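Local coordinates for translation initiation factor eif-2b-like protein (Chaetomium thermophilum, PDB 4ZEO) that probably acts in translation initiation as the delta subunit of eIF2B, the complex that exchanges GDP for GTP on eIF2, at residues I280-T285 and G306-V311; Y289-L294 and V319-E324; T298-R303 and R330-P335; A351-F356 and A384-I389. One frame throughout, in Å; residues are numbered along the deposited sequence.

Overall arrangement
All four contacts belong to the Rossmann-like alpha/beta region, which is built on a six-stranded parallel sheet. Contacts 1, 2 and 3 are interleaved along the chain and follow two successive beta-alpha units: strand 285-289, helix 293-304, strand 310-314 and helix 321-331. The centres of contacts 1 and 3 are about 9 Å apart, those of 2 and 3 about 14 Å. Contact 4 comes later in the chain, on strands 354-358 and 387-391 of the same sheet, its centre about 14 Å from that of contact 1. Contacts 1 and 4 link neighbouring strands at their starts; contacts 2 and 3 join the two helices at either end.

Contact 1: I280-T285 and G306-V311; sequences INDGDT and GKSFNV
The entry to a parallel beta-alpha-beta unit is laced together here, with the type II turn from Asn281 to Asp284 lying along Lys307 to Asn310. Asp282 OD1 takes two donors: Ser308 N at 2.6 Å, with a nearly straight N-H...O (175°) that comes in close to the C-O axis of Asp282, and Ser308 OG at 3.0 Å from above the carboxylate plane. Gly283 N returns a bond to Ser308 O at 2.8 Å; its positive phi in the turn suits glycine. One step on, Asn310 N reaches Asp284 O at 2.9 Å, and Thr285 pairs with Asn310 as the strands begin. On the buried side, Ile280 CG2 sits over one face of the Phe309 ring, 3.9 Å from Phe309 CD1. Lys307 is fully extended beyond CG, which carries NZ to Ile280 O at 2.5 Å, to Ala277 O and to water 1, which can also donate to Asn281 OD1. A methionine in place of Lys307 would probably leave both carbonyls without their ammonium partner and loosen the hold of 306-311 on the loop after helix 246-277. Beneath the loop, Ile280 and Phe309 both rest on helix 293-304, while strand 354-358 flanks Thr285 on its other side.

Contact 2: Y289-L294 and V319-E324; sequences YGRHRL and VGEGKE
Gly290 and Gly322 form the tight part of this contact, their CA atoms 4.0 Å apart. With no side chain on either residue, the loop leaving strand 285-289 lies directly against the first turn of helix 321-331, and Gly290 C comes within 3.9 Å of Gly322 CA. Beside this backbone pair, Arg291 CB packs 3.7 Å from Glu321 O and 4.0 Å from Glu321 CB. Farther out the fit slackens. Arg291 has CG anti to the backbone N (chi1 -177°) and stays extended to NE, which carries the guanidinium obliquely across that first turn to Glu324. There Arg291 NH1 lies 3.4 Å from Glu324 CB, while the carboxylate turns aside: Arg291 NH1 to Glu324 OE2 is 4.5 Å, with the oxygen well off the guanidinium plane, so only a general attraction of charges is likely. The firm partner of this arginine is Glu296, in a salt bridge through NE. No hydrogen bond joins the two segments. His292 is the N-cap of the next helix, its ND1 accepting from Leu294 N at 3.3 Å. The contact thus sets the starts of helices 293-304 and 321-331 side by side, just past the C-terminal ends of strands 285-289 and 310-314.

Contact 3: T298-R303 and R330-P335; sequences TLLRAR and RHAGIP
Arg303 lies across Ile334 and the carbonyl of Ala332, its side chain and that of Ile334 running antiparallel past one another. Arg303 CB meets Ile334 CD1 at 4.0 Å. From there Arg303 CG goes anti to the backbone N (chi1 -176°) and rests 3.5 Å from Ala332 O, and the bend at chi2 (68°) brings Arg303 CD against Ile334 CG1 at 3.8 Å. Arg303 NE then passes 3.6 Å from Ala332 O, which lies at the guanidinium edge near its plane, but no hydrogen bond forms across the contact. At the tip, NH1 bonds Lys307 O, beyond the end of its own helix. An alanine at Arg303 is likely to uncover the flank of Ile334 and leave the Lys307 carbonyl without this donor. A turn earlier, Leu300 CD2 touches Ala332 CB at 3.6 Å, and Ile334 CD1 reaches back to Leu299 O at 3.8 Å. Gly333, with positive phi, closes helix 321-331 in a Schellman motif and turns the chain so that Ile334 faces inward. Helices 293-304 and 321-331 are therefore joined near their C-terminal ends, with Leu329 packing on Leu299, Leu300 and Ile334, and Val311 of strand 310-314 touching Leu299 and Ile334.

Contact 4: A351-F356 and A384-I389; sequences AASNVF and AGAKVI
The Phe356 ring has Ile389 over one face: Ile389 CB stands above the plane, offset toward the rim, and Ile389 CD1 reaches Phe356 CZ at 3.9 Å. The two side chains run side by side, pointing the same way, and Ile280 also touches the ring. On the same face of the sheet the Asn354 amide lies alongside Lys387, with OD1 3.2 Å from Lys387 CE; it meets the aliphatic chain, which bends at chi3 and chi4. Val355 and Val388 occupy the other face, where Ala381 of helix 374-384 packs on both. Between the faces the parallel strands are joined by two bonds from one residue: Val355 N to Lys387 O at 2.9 Å (163° at the hydrogen) and Ile389 N to Val355 O at 2.7 Å (174°). At Ser353 and Lys387 the direct pairing gives out (Ser353 O to Lys387 N is 3.9 Å): water 3 accepts from Lys387 N at 3.1 Å and lies 2.7 Å from Ser353 O, while water 2 sits between the carbonyls of Ala351 and Gly385. The chemistry changes along the strands, from direct backbone hydrogen bonds flanked by apolar pairs to a water-bridged start, where water probably stands in.

Contact 1: I280-T285 and G306-V311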
loop_
_atom_site.group_PDB
_atom_site.type_symbol
_atom_site.label_atom_id
_atom_site.label_comp_id
_atom_site.label_asym_id
_atom_site.label_seq_id
_atom_site.Cartn_x
_atom_site.Cartn_y
_atom_site.Cartn_z
ATOM N N ILE A 280 -14.078 11.954 -10.079
ATOM C CA ILE A 280 -14.072 13.375 -9.780
ATOM C C ILE A 280 -14.571 14.205 -10.950
ATOM O O ILE A 280 -14.176 13.990 -12.080
ATOM C CB ILE A 280 -12.684 13.820 -9.333
ATOM C CG1 ILE A 280 -12.310 13.037 -8.072
ATOM C CG2 ILE A 280 -12.652 15.326 -9.071
ATOM C CD1 ILE A 280 -10.945 13.287 -7.584
ATOM N N ASN A 281 -15.452 15.154 -10.660
ATOM C CA ASN A 281 -16.089 15.961 -11.694
ATOM C C ASN A 281 -15.990 17.427 -11.353
ATOM O O ASN A 281 -15.720 17.768 -10.207
ATOM C CB ASN A 281 -17.556 15.574 -11.825
ATOM C CG ASN A 281 -17.739 14.177 -12.345
ATOM O OD1 ASN A 281 -17.274 13.832 -13.427
ATOM N ND2 ASN A 281 -18.342 13.332 -11.523
ATOM N N ASP A 282 -16.248 18.292 -12.326
ATOM C CA ASP A 282 -16.143 19.729 -12.089
ATOM C C ASP A 282 -17.163 20.167 -11.043
ATOM O O ASP A 282 -18.335 19.799 -11.112
ATOM C CB ASP A 282 -16.372 20.509 -13.381
ATOM C CG ASP A 282 -15.088 20.909 -14.050
ATOM O OD1 ASP A 282 -14.085 21.069 -13.335
ATOM O OD2 ASP A 282 -15.082 21.082 -15.285
ATOM N N GLY A 283 -16.708 20.970 -10.088
ATOM C CA GLY A 283 -17.559 21.453 -9.012
ATOM C C GLY A 283 -17.678 20.538 -7.800
ATOM O O GLY A 283 -18.420 20.839 -6.875
ATOM N N ASP A 284 -16.946 19.429 -7.794
ATOM C CA ASP A 284 -16.996 18.487 -6.669
ATOM C C ASP A 284 -16.292 19.040 -5.440
ATOM O O ASP A 284 -15.366 19.855 -5.529
ATOM C CB ASP A 284 -16.336 17.140 -7.043
ATOM C CG ASP A 284 -17.273 16.188 -7.784
ATOM O OD1 ASP A 284 -16.823 15.068 -8.132
ATOM O OD2 ASP A 284 -18.438 16.556 -8.049
ATOM N N THR A 285 -16.720 18.571 -4.281
ATOM C CA THR A 285 -15.951 18.795 -3.079
ATOM C C THR A 285 -15.498 17.457 -2.568
ATOM O O THR A 285 -16.284 16.552 -2.369
ATOM C CB THR A 285 -16.721 19.547 -1.992
ATOM O OG1 THR A 285 -17.230 20.780 -2.531
ATOM C CG2 THR A 285 -15.782 19.863 -0.841
ATOM N N GLY A 306 -7.746 18.866 -15.943
ATOM C CA GLY A 306 -8.385 20.156 -16.146
ATOM C C GLY A 306 -9.588 20.394 -15.250
ATOM O O GLY A 306 -10.257 21.411 -15.361
ATOM N N LYS A 307 -9.861 19.455 -14.352
ATOM C CA LYS A 307 -11.017 19.553 -13.473
ATOM C C LYS A 307 -10.809 20.568 -12.362
ATOM O O LYS A 307 -9.718 20.717 -11.825
ATOM C CB LYS A 307 -11.337 18.176 -12.894
ATOM C CG LYS A 307 -11.555 17.152 -13.997
ATOM C CD LYS A 307 -11.950 15.835 -13.455
ATOM C CE LYS A 307 -11.934 14.773 -14.519
ATOM N NZ LYS A 307 -12.592 13.535 -14.020
ATOM N N SER A 308 -11.877 21.275 -12.031
ATOM C CA SER A 308 -11.849 22.244 -10.950
ATOM C C SER A 308 -12.735 21.766 -9.810
ATOM O O SER A 308 -13.931 21.524 -9.976
ATOM C CB SER A 308 -12.296 23.613 -11.452
ATOM O OG SER A 308 -13.678 23.613 -11.752
ATOM N N PHE A 309 -12.123 21.613 -8.645
ATOM C CA PHE A 309 -12.803 21.014 -7.519
ATOM C C PHE A 309 -12.170 21.495 -6.229
ATOM O O PHE A 309 -11.081 22.071 -6.229
ATOM C CB PHE A 309 -12.757 19.489 -7.618
ATOM C CG PHE A 309 -11.371 18.930 -7.812
ATOM C CD1 PHE A 309 -10.826 18.805 -9.074
ATOM C CD2 PHE A 309 -10.622 18.499 -6.727
ATOM C CE1 PHE A 309 -9.557 18.295 -9.246
ATOM C CE2 PHE A 309 -9.346 17.984 -6.904
ATOM C CZ PHE A 309 -8.824 17.884 -8.164
ATOM N N ASN A 310 -12.874 21.264 -5.134
ATOM C CA ASN A 310 -12.418 21.666 -3.822
ATOM C C ASN A 310 -11.990 20.471 -3.020
ATOM O O ASN A 310 -12.536 19.376 -3.179
ATOM C CB ASN A 310 -13.512 22.423 -3.096
ATOM C CG ASN A 310 -13.754 23.792 -3.694
ATOM O OD1 ASN A 310 -12.816 24.496 -4.063
ATOM N ND2 ASN A 310 -15.012 24.187 -3.774
ATOM N N VAL A 311 -10.972 20.658 -2.195
ATOM C CA VAL A 311 -10.530 19.583 -1.323
ATOM C C VAL A 311 -10.503 20.022 0.129
ATOM O O VAL A 311 -10.006 21.102 0.463
ATOM C CB VAL A 311 -9.146 19.056 -1.756
ATOM C CG1 VAL A 311 -8.627 18.048 -0.766
ATOM C CG2 VAL A 311 -9.237 18.451 -3.150
HETATM O O HOH W 1 -14.810 12.442 -15.005
#

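Contact 2: Y289-L294 and V319-E324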
loop_
_atom_site.group_PDB
_atom_site.type_symbol
_atom_site.label_atom_id
_atom_site.label_comp_id
_atom_site.label_asym_id
_atom_site.label_seq_id
_atom_site.Cartn_x
_atom_site.Cartn_y
_atom_site.Cartn_z
ATOM N N TYR A 289 -8.468 12.370 4.572
ATOM C CA TYR A 289 -7.870 12.393 5.906
ATOM C C TYR A 289 -6.379 12.066 5.864
ATOM O O TYR A 289 -5.976 10.996 5.406
ATOM C CB TYR A 289 -8.601 11.404 6.809
ATOM C CG TYR A 289 -8.091 11.298 8.221
ATOM C CD1 TYR A 289 -8.191 12.371 9.102
ATOM C CD2 TYR A 289 -7.503 10.123 8.678
ATOM C CE1 TYR A 289 -7.737 12.274 10.407
ATOM C CE2 TYR A 289 -7.042 10.016 9.974
ATOM C CZ TYR A 289 -7.169 11.094 10.840
ATOM O OH TYR A 289 -6.717 10.987 12.143
ATOM N N GLY A 290 -5.565 12.992 6.367
ATOM C CA GLY A 290 -4.131 12.828 6.389
ATOM C C GLY A 290 -3.584 12.816 4.985
ATOM O O GLY A 290 -4.205 13.346 4.062
ATOM N N ARG A 291 -2.424 12.192 4.813
ATOM C CA ARG A 291 -1.839 12.082 3.494
ATOM C C ARG A 291 -1.640 10.657 3.043
ATOM O O ARG A 291 -0.751 9.974 3.528
ATOM C CB ARG A 291 -0.507 12.797 3.473
ATOM C CG ARG A 291 0.159 12.803 2.135
ATOM C CD ARG A 291 1.514 13.434 2.277
ATOM N NE ARG A 291 2.077 13.768 0.985
ATOM C CZ ARG A 291 3.193 14.471 0.829
ATOM N NH1 ARG A 291 3.831 14.929 1.893
ATOM N NH2 ARG A 291 3.650 14.731 -0.386
ATOM N N HIS A 292 -2.446 10.219 2.084
ATOM C CA HIS A 292 -2.249 8.901 1.505
ATOM C C HIS A 292 -1.859 9.075 0.043
ATOM O O HIS A 292 -2.536 9.782 -0.710
ATOM C CB HIS A 292 -3.510 8.040 1.609
ATOM C CG HIS A 292 -3.254 6.573 1.408
ATOM N ND1 HIS A 292 -3.112 6.003 0.160
ATOM C CD2 HIS A 292 -3.124 5.566 2.305
ATOM C CE1 HIS A 292 -2.897 4.704 0.299
ATOM N NE2 HIS A 292 -2.893 4.417 1.588
ATOM N N ARG A 293 -0.818 8.365 -0.366
ATOM C CA ARG A 293 -0.259 8.491 -1.712
ATOM C C ARG A 293 -1.288 8.268 -2.847
ATOM O O ARG A 293 -1.314 9.012 -3.816
ATOM C CB ARG A 293 0.907 7.501 -1.848
ATOM C CG ARG A 293 1.528 7.386 -3.223
ATOM C CD ARG A 293 2.500 6.189 -3.277
ATOM N NE ARG A 293 1.891 5.036 -2.616
ATOM C CZ ARG A 293 1.211 4.088 -3.250
ATOM N NH1 ARG A 293 0.665 3.079 -2.572
ATOM N NH2 ARG A 293 1.074 4.153 -4.569
ATOM N N LEU A 294 -2.147 7.261 -2.725
ATOM C CA LEU A 294 -3.135 7.006 -3.768
ATOM C C LEU A 294 -4.121 8.182 -3.889
ATOM O O LEU A 294 -4.497 8.569 -5.001
ATOM C CB LEU A 294 -3.880 5.703 -3.500
ATOM C CG LEU A 294 -3.083 4.412 -3.657
ATOM C CD1 LEU A 294 -3.983 3.214 -3.420
ATOM C CD2 LEU A 294 -2.457 4.333 -5.038
ATOM N N VAL A 319 0.077 13.530 14.251
ATOM C CA VAL A 319 0.925 13.293 13.093
ATOM C C VAL A 319 1.164 14.515 12.183
ATOM O O VAL A 319 2.307 14.876 11.902
ATOM C CB VAL A 319 0.354 12.128 12.280
ATOM C CG1 VAL A 319 1.268 11.813 11.092
ATOM C CG2 VAL A 319 0.150 10.926 13.221
ATOM N N GLY A 320 0.079 15.144 11.739
ATOM C CA GLY A 320 0.137 16.327 10.895
ATOM C C GLY A 320 0.534 16.224 9.429
ATOM O O GLY A 320 0.743 17.243 8.789
ATOM N N GLU A 321 0.600 15.020 8.876
ATOM C CA GLU A 321 1.020 14.839 7.481
ATOM C C GLU A 321 0.099 15.528 6.463
ATOM O O GLU A 321 0.514 15.823 5.345
ATOM C CB GLU A 321 1.112 13.368 7.121
ATOM C CG GLU A 321 2.448 12.739 7.343
ATOM C CD GLU A 321 2.473 11.315 6.816
ATOM O OE1 GLU A 321 1.886 10.415 7.455
ATOM O OE2 GLU A 321 3.052 11.105 5.724
ATOM N N GLY A 322 -1.177 15.661 6.807
ATOM C CA GLY A 322 -2.145 16.320 5.945
ATOM C C GLY A 322 -1.813 17.747 5.528
ATOM O O GLY A 322 -2.272 18.224 4.484
ATOM N N LYS A 323 -1.067 18.448 6.376
ATOM C CA LYS A 323 -0.626 19.801 6.072
ATOM C C LYS A 323 0.307 19.782 4.846
ATOM O O LYS A 323 0.227 20.637 3.968
ATOM C CB LYS A 323 0.048 20.422 7.294
ATOM C CG LYS A 323 -0.127 21.918 7.398
ATOM C CD LYS A 323 0.818 22.510 8.421
ATOM C CE LYS A 323 0.636 24.025 8.562
ATOM N NZ LYS A 323 -0.593 24.412 9.319
ATOM N N GLU A 324 1.179 18.785 4.787
ATOM C CA GLU A 324 2.032 18.596 3.620
ATOM C C GLU A 324 1.201 18.265 2.363
ATOM O O GLU A 324 1.487 18.750 1.277
ATOM C CB GLU A 324 3.063 17.506 3.898
ATOM C CG GLU A 324 4.187 17.989 4.795
ATOM C CD GLU A 324 4.947 19.138 4.174
ATOM O OE1 GLU A 324 5.345 20.059 4.920
ATOM O OE2 GLU A 324 5.127 19.135 2.936
#

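Contact 3: T298-R303 and R330-P335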
loop_
_atom_site.group_PDB
_atom_site.type_symbol
_atom_site.label_atom_id
_atom_site.label_comp_id
_atom_site.label_asym_id
_atom_site.label_seq_id
_atom_site.Cartn_x
_atom_site.Cartn_y
_atom_site.Cartn_z
ATOM N N THR A 298 -4.497 10.690 -7.183
ATOM C CA THR A 298 -5.813 10.833 -7.793
ATOM C C THR A 298 -6.187 12.291 -7.964
ATOM O O THR A 298 -6.607 12.713 -9.052
ATOM C CB THR A 298 -6.884 10.152 -6.966
ATOM O OG1 THR A 298 -6.630 8.742 -6.943
ATOM C CG2 THR A 298 -8.248 10.421 -7.567
ATOM N N LEU A 299 -5.996 13.059 -6.890
ATOM C CA LEU A 299 -6.308 14.485 -6.891
ATOM C C LEU A 299 -5.416 15.224 -7.883
ATOM O O LEU A 299 -5.883 16.085 -8.617
ATOM C CB LEU A 299 -6.183 15.066 -5.470
ATOM C CG LEU A 299 -7.201 14.469 -4.472
ATOM C CD1 LEU A 299 -7.067 15.032 -3.039
ATOM C CD2 LEU A 299 -8.642 14.670 -4.978
ATOM N N LEU A 300 -4.134 14.880 -7.925
ATOM C CA LEU A 300 -3.237 15.511 -8.901
ATOM C C LEU A 300 -3.651 15.141 -10.331
ATOM O O LEU A 300 -3.600 15.968 -11.230
ATOM C CB LEU A 300 -1.768 15.138 -8.629
ATOM C CG LEU A 300 -1.231 15.725 -7.306
ATOM C CD1 LEU A 300 0.203 15.276 -6.982
ATOM C CD2 LEU A 300 -1.350 17.246 -7.261
ATOM N N ARG A 301 -4.104 13.912 -10.526
ATOM C CA ARG A 301 -4.541 13.478 -11.849
ATOM C C ARG A 301 -5.776 14.257 -12.336
ATOM O O ARG A 301 -5.806 14.742 -13.475
ATOM C CB ARG A 301 -4.820 11.966 -11.830
ATOM C CG ARG A 301 -5.387 11.402 -13.114
ATOM C CD ARG A 301 -4.331 11.227 -14.159
ATOM N NE ARG A 301 -4.956 10.790 -15.398
ATOM C CZ ARG A 301 -4.307 10.417 -16.502
ATOM N NH1 ARG A 301 -2.979 10.412 -16.558
ATOM N NH2 ARG A 301 -5.010 10.043 -17.557
ATOM N N ALA A 302 -6.772 14.414 -11.461
ATOM C CA ALA A 302 -8.005 15.112 -11.825
ATOM C C ALA A 302 -7.713 16.545 -12.200
ATOM O O ALA A 302 -8.254 17.067 -13.187
ATOM C CB ALA A 302 -9.004 15.060 -10.688
ATOM N N ARG A 303 -6.813 17.162 -11.442
ATOM C CA ARG A 303 -6.400 18.532 -11.725
ATOM C C ARG A 303 -5.678 18.624 -13.071
ATOM O O ARG A 303 -5.935 19.536 -13.851
ATOM C CB ARG A 303 -5.494 19.064 -10.615
ATOM C CG ARG A 303 -5.099 20.521 -10.790
ATOM C CD ARG A 303 -6.319 21.404 -10.619
ATOM N NE ARG A 303 -6.064 22.774 -11.032
ATOM C CZ ARG A 303 -6.828 23.433 -11.892
ATOM N NH1 ARG A 303 -7.885 22.828 -12.426
ATOM N NH2 ARG A 303 -6.537 24.687 -12.220
ATOM N N ARG A 330 -2.266 22.610 -3.131
ATOM C CA ARG A 330 -2.329 24.049 -3.355
ATOM C C ARG A 330 -1.353 24.480 -4.443
ATOM O O ARG A 330 -1.693 25.291 -5.299
ATOM C CB ARG A 330 -2.034 24.803 -2.059
ATOM C CG ARG A 330 -3.262 25.256 -1.290
ATOM C CD ARG A 330 -2.924 25.541 0.171
ATOM N NE ARG A 330 -4.120 25.573 1.007
ATOM C CZ ARG A 330 -4.115 25.510 2.334
ATOM N NH1 ARG A 330 -2.974 25.390 2.995
ATOM N NH2 ARG A 330 -5.258 25.549 3.000
ATOM N N HIS A 331 -0.153 23.906 -4.420
ATOM C CA HIS A 331 0.886 24.166 -5.422
ATOM C C HIS A 331 0.399 23.746 -6.812
ATOM O O HIS A 331 0.775 24.345 -7.815
ATOM C CB HIS A 331 2.173 23.418 -5.048
ATOM C CG HIS A 331 3.340 23.714 -5.939
ATOM N ND1 HIS A 331 3.747 24.996 -6.246
ATOM C CD2 HIS A 331 4.187 22.882 -6.593
ATOM C CE1 HIS A 331 4.797 24.941 -7.048
ATOM N NE2 HIS A 331 5.083 23.671 -7.273
ATOM N N ALA A 332 -0.416 22.690 -6.855
ATOM C CA ALA A 332 -1.009 22.190 -8.100
ATOM C C ALA A 332 -2.180 23.058 -8.598
ATOM O O ALA A 332 -2.718 22.808 -9.684
ATOM C CB ALA A 332 -1.460 20.743 -7.930
ATOM N N GLY A 333 -2.624 24.009 -7.770
ATOM C CA GLY A 333 -3.691 24.925 -8.140
ATOM C C GLY A 333 -5.067 24.566 -7.593
ATOM O O GLY A 333 -6.062 25.204 -7.939
ATOM N N ILE A 334 -5.108 23.564 -6.714
ATOM C CA ILE A 334 -6.333 23.102 -6.079
ATOM C C ILE A 334 -6.618 23.894 -4.813
ATOM O O ILE A 334 -5.731 24.050 -3.972
ATOM C CB ILE A 334 -6.239 21.614 -5.705
ATOM C CG1 ILE A 334 -5.854 20.764 -6.932
ATOM C CG2 ILE A 334 -7.539 21.134 -5.077
ATOM C CD1 ILE A 334 -5.467 19.326 -6.613
ATOM N N PRO A 335 -7.854 24.419 -4.681
ATOM C CA PRO A 335 -8.251 25.115 -3.455
ATOM C C PRO A 335 -8.413 24.115 -2.320
ATOM O O PRO A 335 -9.190 23.169 -2.464
ATOM C CB PRO A 335 -9.597 25.762 -3.818
ATOM C CG PRO A 335 -9.722 25.641 -5.284
ATOM C CD PRO A 335 -8.936 24.430 -5.677
#

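Contact 4: A351-F356 and A384-I389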
loop_
_atom_site.group_PDB
_atom_site.type_symbol
_atom_site.label_atom_id
_atom_site.label_comp_id
_atom_site.label_asym_id
_atom_site.label_seq_id
_atom_site.Cartn_x
_atom_site.Cartn_y
_atom_site.Cartn_z
ATOM N N ALA A 351 -23.372 15.965 2.873
ATOM C CA ALA A 351 -23.872 14.866 2.054
ATOM C C ALA A 351 -23.337 14.929 0.621
ATOM O O ALA A 351 -22.967 13.914 0.047
ATOM C CB ALA A 351 -25.389 14.882 2.036
ATOM N N ALA A 352 -23.268 16.131 0.055
ATOM C CA ALA A 352 -22.846 16.299 -1.335
ATOM C C ALA A 352 -21.363 15.981 -1.591
ATOM O O ALA A 352 -20.983 15.703 -2.722
ATOM C CB ALA A 352 -23.166 17.684 -1.808
ATOM N N SER A 353 -20.529 16.075 -0.564
ATOM C CA SER A 353 -19.085 15.848 -0.716
ATOM C C SER A 353 -18.751 14.380 -1.036
ATOM O O SER A 353 -19.561 13.473 -0.808
ATOM C CB SER A 353 -18.317 16.290 0.543
ATOM O OG SER A 353 -18.467 15.351 1.605
ATOM N N ASN A 354 -17.550 14.146 -1.560
ATOM C CA ASN A 354 -17.084 12.778 -1.728
ATOM C C ASN A 354 -15.821 12.525 -0.909
ATOM O O ASN A 354 -14.851 13.265 -1.004
ATOM C CB ASN A 354 -16.801 12.487 -3.204
ATOM C CG ASN A 354 -18.068 12.250 -4.004
ATOM O OD1 ASN A 354 -18.702 11.209 -3.894
ATOM N ND2 ASN A 354 -18.426 13.221 -4.830
ATOM N N VAL A 355 -15.802 11.425 -0.170
ATOM C CA VAL A 355 -14.678 11.121 0.687
ATOM C C VAL A 355 -13.801 10.055 0.016
ATOM O O VAL A 355 -14.288 8.994 -0.352
ATOM C CB VAL A 355 -15.159 10.616 2.063
ATOM C CG1 VAL A 355 -13.992 10.187 2.905
ATOM C CG2 VAL A 355 -16.004 11.672 2.784
ATOM N N PHE A 356 -12.523 10.366 -0.170
ATOM C CA PHE A 356 -11.558 9.426 -0.720
ATOM C C PHE A 356 -10.576 9.092 0.375
ATOM O O PHE A 356 -9.960 9.976 0.945
ATOM C CB PHE A 356 -10.797 9.991 -1.925
ATOM C CG PHE A 356 -11.596 10.053 -3.197
ATOM C CD1 PHE A 356 -11.394 9.131 -4.203
ATOM C CD2 PHE A 356 -12.529 11.054 -3.399
ATOM C CE1 PHE A 356 -12.136 9.199 -5.392
ATOM C CE2 PHE A 356 -13.277 11.122 -4.580
ATOM C CZ PHE A 356 -13.081 10.204 -5.571
ATOM N N ALA A 384 -23.988 11.078 6.941
ATOM C CA ALA A 384 -24.397 12.211 6.128
ATOM C C ALA A 384 -25.009 11.804 4.771
ATOM O O ALA A 384 -25.711 12.590 4.152
ATOM C CB ALA A 384 -23.185 13.136 5.907
ATOM N N GLY A 385 -24.727 10.592 4.304
ATOM C CA GLY A 385 -25.160 10.166 2.980
ATOM C C GLY A 385 -24.089 10.382 1.908
ATOM O O GLY A 385 -24.321 10.196 0.706
ATOM N N ALA A 386 -22.912 10.804 2.349
ATOM C CA ALA A 386 -21.793 11.045 1.465
ATOM C C ALA A 386 -21.118 9.737 1.017
ATOM O O ALA A 386 -21.064 8.768 1.778
ATOM C CB ALA A 386 -20.785 11.965 2.147
ATOM N N LYS A 387 -20.604 9.717 -0.213
ATOM C CA LYS A 387 -19.897 8.552 -0.711
ATOM C C LYS A 387 -18.526 8.391 -0.039
ATOM O O LYS A 387 -17.773 9.360 0.130
ATOM C CB LYS A 387 -19.718 8.647 -2.231
ATOM C CG LYS A 387 -20.713 7.833 -3.027
ATOM C CD LYS A 387 -20.334 7.737 -4.515
ATOM C CE LYS A 387 -20.561 9.021 -5.276
ATOM N NZ LYS A 387 -22.019 9.226 -5.529
ATOM N N VAL A 388 -18.185 7.160 0.324
ATOM C CA VAL A 388 -16.876 6.904 0.898
ATOM C C VAL A 388 -16.177 5.937 -0.043
ATOM O O VAL A 388 -16.582 4.784 -0.187
ATOM C CB VAL A 388 -16.958 6.354 2.350
ATOM C CG1 VAL A 388 -15.560 5.980 2.897
ATOM C CG2 VAL A 388 -17.630 7.368 3.265
ATOM N N ILE A 389 -15.154 6.443 -0.721
ATOM C CA ILE A 389 -14.396 5.669 -1.698
ATOM C C ILE A 389 -13.038 5.368 -1.163
ATOM O O ILE A 389 -12.268 6.280 -0.807
ATOM C CB ILE A 389 -14.251 6.416 -3.039
ATOM C CG1 ILE A 389 -15.636 6.859 -3.517
ATOM C CG2 ILE A 389 -13.599 5.533 -4.099
ATOM C CD1 ILE A 389 -15.651 7.392 -4.928
HETATM O O HOH W 2 -23.932 11.615 -1.665
HETATM O O HOH W 3 -21.509 12.096 -2.004
#